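Local coordinates for protein alpha-L-arabinosidase (Xanthomonas axonopodis pv. citri, PDB 6D25) that probably removes arabinofuranosyl side groups from arabinoxylans as a GH51 arabinofuranosidase that can cope with internal di-substitutions, at residues A[44-49]-A[147-152]; A[83-88]-A[380-385]. All coordinates share one frame; numbering follows the deposited sequence.

Contact 1. Residues A[44-49]-A[147-152]; sequences VSRQLF and GTQAYI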
loop_
_atom_site.group_PDB
_atom_site.type_symbol
_atom_site.label_atom_id
_atom_site.label_comp_id
_atom_site.label_asym_id
_atom_site.label_seq_id
_atom_site.Cartn_x
_atom_site.Cartn_y
_atom_site.Cartn_z
ATOM N N VAL A 44 -16.658 23.137 -26.814
ATOM C CA VAL A 44 -15.215 23.150 -26.660
ATOM C C VAL A 44 -14.937 23.702 -25.249
ATOM O O VAL A 44 -15.090 24.915 -25.000
ATOM C CB VAL A 44 -14.557 24.017 -27.742
ATOM C CG1 VAL A 44 -13.052 24.107 -27.568
ATOM C CG2 VAL A 44 -14.903 23.539 -29.149
ATOM N N SER A 45 -14.627 22.803 -24.314
ATOM C CA SER A 45 -14.530 23.194 -22.919
ATOM C C SER A 45 -13.428 24.235 -22.734
ATOM O O SER A 45 -12.309 24.069 -23.208
ATOM C CB SER A 45 -14.291 22.022 -21.988
ATOM O OG SER A 45 -14.141 22.482 -20.653
ATOM N N ARG A 46 -13.741 25.242 -21.927
ATOM C CA ARG A 46 -12.691 26.180 -21.536
ATOM C C ARG A 46 -11.540 25.459 -20.829
ATOM O O ARG A 46 -10.433 25.980 -20.847
ATOM C CB ARG A 46 -13.229 27.300 -20.648
ATOM C CG ARG A 46 -13.690 26.896 -19.254
ATOM C CD ARG A 46 -14.223 28.136 -18.534
ATOM N NE ARG A 46 -14.515 27.826 -17.125
ATOM C CZ ARG A 46 -15.600 27.245 -16.664
ATOM N NH1 ARG A 46 -16.602 26.929 -17.495
ATOM N NH2 ARG A 46 -15.671 27.062 -15.350
ATOM N N GLN A 47 -11.777 24.302 -20.229
ATOM C CA GLN A 47 -10.738 23.616 -19.458
ATOM C C GLN A 47 -9.666 23.025 -20.387
ATOM O O GLN A 47 -8.643 22.553 -19.906
ATOM C CB GLN A 47 -11.326 22.505 -18.589
ATOM C CG GLN A 47 -12.481 22.923 -17.695
ATOM C CD GLN A 47 -12.171 24.067 -16.766
ATOM O OE1 GLN A 47 -11.026 24.308 -16.433
ATOM N NE2 GLN A 47 -13.217 24.752 -16.325
ATOM N N LEU A 48 -9.874 23.080 -21.712
ATOM C CA LEU A 48 -8.815 22.721 -22.650
ATOM C C LEU A 48 -7.627 23.692 -22.562
ATOM O O LEU A 48 -6.539 23.385 -23.064
ATOM C CB LEU A 48 -9.407 22.723 -24.073
ATOM C CG LEU A 48 -10.392 21.592 -24.379
ATOM C CD1 LEU A 48 -10.888 21.707 -25.805
ATOM C CD2 LEU A 48 -9.778 20.228 -24.126
ATOM N N PHE A 49 -7.811 24.832 -21.938
ATOM C CA PHE A 49 -6.778 25.868 -21.811
ATOM C C PHE A 49 -6.170 25.870 -20.404
ATOM O O PHE A 49 -5.651 26.906 -19.965
ATOM C CB PHE A 49 -7.403 27.226 -22.172
ATOM C CG PHE A 49 -7.879 27.229 -23.606
ATOM C CD1 PHE A 49 -6.972 27.370 -24.637
ATOM C CD2 PHE A 49 -9.189 26.932 -23.925
ATOM C CE1 PHE A 49 -7.381 27.270 -25.969
ATOM C CE2 PHE A 49 -9.616 26.903 -25.241
ATOM C CZ PHE A 49 -8.699 27.025 -26.272
ATOM N N GLY A 147 -9.460 34.168 -10.205
ATOM C CA GLY A 147 -10.795 33.728 -10.614
ATOM C C GLY A 147 -10.739 32.403 -11.367
ATOM O O GLY A 147 -11.609 32.148 -12.207
ATOM N N THR A 148 -9.763 31.542 -11.068
ATOM C CA THR A 148 -9.573 30.245 -11.770
ATOM C C THR A 148 -9.931 29.074 -10.842
ATOM O O THR A 148 -10.120 29.255 -9.617
ATOM C CB THR A 148 -8.139 30.127 -12.310
ATOM O OG1 THR A 148 -8.143 29.124 -13.329
ATOM C CG2 THR A 148 -7.122 29.748 -11.244
ATOM N N GLN A 149 -10.051 27.889 -11.426
ATOM C CA GLN A 149 -10.366 26.677 -10.666
ATOM C C GLN A 149 -9.076 25.970 -10.241
ATOM O O GLN A 149 -8.096 25.941 -10.988
ATOM C CB GLN A 149 -11.260 25.751 -11.489
ATOM C CG GLN A 149 -12.682 26.286 -11.672
ATOM C CD GLN A 149 -13.525 25.294 -12.451
ATOM O OE1 GLN A 149 -13.093 24.730 -13.458
ATOM N NE2 GLN A 149 -14.703 24.987 -11.943
ATOM N N ALA A 150 -9.105 25.342 -9.067
ATOM C CA ALA A 150 -7.999 24.538 -8.564
ATOM C C ALA A 150 -8.154 23.101 -9.077
ATOM O O ALA A 150 -9.226 22.491 -8.930
ATOM C CB ALA A 150 -8.025 24.544 -7.051
ATOM N N TYR A 151 -7.087 22.557 -9.651
ATOM C CA TYR A 151 -6.957 21.176 -9.970
ATOM C C TYR A 151 -5.827 20.624 -9.082
ATOM O O TYR A 151 -4.648 20.850 -9.353
ATOM C CB TYR A 151 -6.723 21.051 -11.474
ATOM C CG TYR A 151 -6.437 19.671 -12.026
ATOM C CD1 TYR A 151 -6.449 18.532 -11.248
ATOM C CD2 TYR A 151 -6.196 19.531 -13.385
ATOM C CE1 TYR A 151 -6.195 17.292 -11.812
ATOM C CE2 TYR A 151 -5.945 18.288 -13.960
ATOM C CZ TYR A 151 -5.940 17.162 -13.173
ATOM O OH TYR A 151 -5.663 15.949 -13.726
ATOM N N ILE A 152 -6.185 19.954 -7.995
ATOM C CA ILE A 152 -5.223 19.529 -6.988
ATOM C C ILE A 152 -4.706 18.150 -7.362
ATOM O O ILE A 152 -5.509 17.272 -7.612
ATOM C CB ILE A 152 -5.876 19.501 -5.591
ATOM C CG1 ILE A 152 -6.298 20.895 -5.144
ATOM C CG2 ILE A 152 -4.952 18.825 -4.561
ATOM C CD1 ILE A 152 -5.140 21.831 -4.919
#
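A kink in Gln47 and a straight Gln149 bring two amides together. In Gln47 the chain folds at chi2 (-56°), turning its amide out of the turn of residues 45-49. Gln149 runs extended beyond CG (chi2 -178°) and reaches across from the start of its strand. The side chains cross at about a right angle, with the amide planes 32° apart. Gln47 NE2 lies 2.9 Å from Gln149 OE1. Gln149 OE1 is hydrogen-bonded with Tyr196 OH. At the other end of the Gln47 amide, OE1 accepts from Asn93 ND2, a bond that favours this orientation of the group. Arg46, extended from CG to NE, comes across Gln149 at about a right angle: its NH2 stands 4.0 Å from Gln149 OE1, oblique to the guanidinium, while Gln47 NE2 sits over one guanidinium face near the rim. The charge of Arg46 is met by Asp406, in a salt bridge through NH1. Within the turn, Ser45 OG accepts from Gln47 N at 3.0 Å, forming an ST turn. The turn leads from strand 43-44 into strand 51-52, the first of the parallel barrel, and its backbone at Gln47 hydrogen-bonds to Ala369 of strand 366-371. Gln149 begins strand 149-154, flanked by strands 93-96 and 196-199, with helix 136-146 packed behind Ala150 and Ile152.

Contact 2. Residues A[83-88]-A[380-385]; sequences VAALKA and AMILTD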
loop_
_atom_site.group_PDB
_atom_site.type_symbol
_atom_site.label_atom_id
_atom_site.label_comp_id
_atom_site.label_asym_id
_atom_site.label_seq_id
_atom_site.Cartn_x
_atom_site.Cartn_y
_atom_site.Cartn_z
ATOM N N VAL A 83 0.166 37.939 -12.194
ATOM C CA VAL A 83 -1.252 37.902 -11.904
ATOM C C VAL A 83 -2.031 38.579 -13.043
ATOM O O VAL A 83 -3.009 38.011 -13.554
ATOM C CB VAL A 83 -1.579 38.539 -10.532
ATOM C CG1 VAL A 83 -3.067 38.778 -10.350
ATOM C CG2 VAL A 83 -1.038 37.676 -9.411
ATOM N N ALA A 84 -1.600 39.783 -13.438
ATOM C CA ALA A 84 -2.330 40.523 -14.443
ATOM C C ALA A 84 -2.301 39.765 -15.784
ATOM O O ALA A 84 -3.319 39.672 -16.513
ATOM C CB ALA A 84 -1.764 41.909 -14.542
ATOM N N ALA A 85 -1.145 39.220 -16.128
ATOM C CA ALA A 85 -0.999 38.540 -17.410
ATOM C C ALA A 85 -1.873 37.273 -17.471
ATOM O O ALA A 85 -2.482 36.964 -18.495
ATOM C CB ALA A 85 0.450 38.242 -17.651
ATOM N N LEU A 86 -1.945 36.528 -16.382
ATOM C CA LEU A 86 -2.733 35.307 -16.387
ATOM C C LEU A 86 -4.232 35.641 -16.365
ATOM O O LEU A 86 -5.036 34.966 -17.031
ATOM C CB LEU A 86 -2.346 34.429 -15.193
ATOM C CG LEU A 86 -0.912 33.884 -15.249
ATOM C CD1 LEU A 86 -0.588 33.166 -13.963
ATOM C CD2 LEU A 86 -0.728 32.945 -16.448
ATOM N N LYS A 87 -4.619 36.679 -15.628
ATOM C CA LYS A 87 -6.027 37.109 -15.673
ATOM C C LYS A 87 -6.420 37.485 -17.110
ATOM O O LYS A 87 -7.547 37.203 -17.518
ATOM C CB LYS A 87 -6.273 38.293 -14.735
ATOM C CG LYS A 87 -6.307 37.886 -13.276
ATOM C CD LYS A 87 -6.549 39.038 -12.335
ATOM C CE LYS A 87 -8.012 39.429 -12.335
ATOM N NZ LYS A 87 -8.259 40.418 -11.275
ATOM N N ALA A 88 -5.512 38.114 -17.849
ATOM C CA ALA A 88 -5.862 38.621 -19.178
ATOM C C ALA A 88 -6.122 37.461 -20.158
ATOM O O ALA A 88 -6.799 37.690 -21.151
ATOM C CB ALA A 88 -4.774 39.537 -19.715
ATOM N N ALA A 380 6.488 27.560 -21.385
ATOM C CA ALA A 380 5.853 28.458 -20.447
ATOM C C ALA A 380 5.030 29.570 -21.109
ATOM O O ALA A 380 5.271 29.970 -22.258
ATOM C CB ALA A 380 6.920 29.062 -19.586
ATOM N N MET A 381 4.057 30.102 -20.340
ATOM C CA MET A 381 3.353 31.308 -20.733
ATOM C C MET A 381 4.250 32.537 -20.552
ATOM O O MET A 381 4.174 33.508 -21.306
ATOM C CB MET A 381 2.102 31.547 -19.875
ATOM C CG MET A 381 1.043 30.492 -19.929
ATOM S SD MET A 381 0.534 30.015 -21.616
ATOM C CE MET A 381 1.520 28.570 -21.842
ATOM N N ILE A 382 5.048 32.508 -19.512
ATOM C CA ILE A 382 5.735 33.683 -19.000
ATOM C C ILE A 382 7.129 33.275 -18.540
ATOM O O ILE A 382 7.261 32.185 -18.009
ATOM C CB ILE A 382 4.947 34.305 -17.819
ATOM C CG1 ILE A 382 3.566 34.779 -18.259
ATOM C CG2 ILE A 382 5.732 35.418 -17.134
ATOM C CD1 ILE A 382 2.629 35.025 -17.104
ATOM N N LEU A 383 8.122 34.119 -18.777
ATOM C CA LEU A 383 9.456 33.951 -18.242
ATOM C C LEU A 383 9.745 35.158 -17.340
ATOM O O LEU A 383 9.387 36.279 -17.702
ATOM C CB LEU A 383 10.504 33.841 -19.358
ATOM C CG LEU A 383 10.198 32.800 -20.438
ATOM C CD1 LEU A 383 11.277 32.822 -21.506
ATOM C CD2 LEU A 383 10.147 31.408 -19.845
ATOM N N THR A 384 10.301 34.917 -16.162
ATOM C CA THR A 384 10.664 35.980 -15.231
ATOM C C THR A 384 12.126 35.826 -14.828
ATOM O O THR A 384 12.695 34.737 -14.846
ATOM C CB THR A 384 9.817 35.997 -13.957
ATOM O OG1 THR A 384 10.167 34.880 -13.150
ATOM C CG2 THR A 384 8.335 35.984 -14.218
ATOM N N ASP A 385 12.704 36.952 -14.441
ATOM C CA ASP A 385 14.045 36.976 -13.912
ATOM C C ASP A 385 14.164 38.194 -12.984
ATOM O O ASP A 385 14.330 39.326 -13.465
ATOM C CB ASP A 385 15.052 37.058 -15.062
ATOM C CG ASP A 385 16.503 37.089 -14.595
ATOM O OD1 ASP A 385 16.756 36.882 -13.407
ATOM O OD2 ASP A 385 17.350 37.310 -15.424
#
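The carbonyl oxygen of Ala85, the residue whose methyl faces Ile382, is hydrogen-bonded by Tyr395 OH of helix 393-400. Ala88 N, bonded chiefly to Ala84 O, makes a weak second bond to Ala85 O at 3.3 Å. The contact with 380-385 is itself apolar and rests on one methyl group. Ile382 points its side chain at the helix. With CG1 anti to the carbonyl carbon (chi1 -62°) and the chain carried on nearly straight (chi2 164°), CD1 becomes the foremost atom. It enters the angle between two successive helix residues, meeting Ala85 CB at 3.9 Å and Leu86 CD2 at 4.0 Å. Ala85 presents its methyl directly; Leu86 leaves the helix more obliquely and only its branched end, CG and CD2, swings against the isoleucine. The CA atoms of Ala85 and Ile382 are 8.5 Å apart. Leu391 covers both Ala85 and Ile382, Met389 adds to the cover of Ile382, and Met374 packs on Leu86, so the three touching residues are buried. Met381 starts toward the helix but bends away to Tyr395 and Phe398. Strands 382-385 and 388-391 form a beta hairpin in the connection that follows strand 366-371, the last of the parallel barrel, whereas helix 80-88 follows the first barrel strand. Such a meeting of the first and last beta-alpha units is what ring closure produces in a (beta/alpha)8 barrel, the catalytic fold of GH51 enzymes.

How the contacts relate
Contacts 1 and 2 have centres 16 Å apart and come within about 6 Å at their nearest atoms without touching. Their segments alternate along the chain. Helix 136-146 touches residues of both: Phe142, Leu145 and Leu146 cover Val83, and Thr143 meets Thr148. Both also involve the end of the barrel ring, contact 1 through strand 366-371 and contact 2 through the hairpin that follows it. Contact 1 sits where strands 93-96 and 149-154 begin; in (beta/alpha)8 glycosidases the pocket lies at the strands' C-terminal ends, so contact 1 is probably remote from catalysis. The chain leading to contact 2's hairpin leaves strand 366-371 at that end, but neither contact has an identified substrate-binding residue.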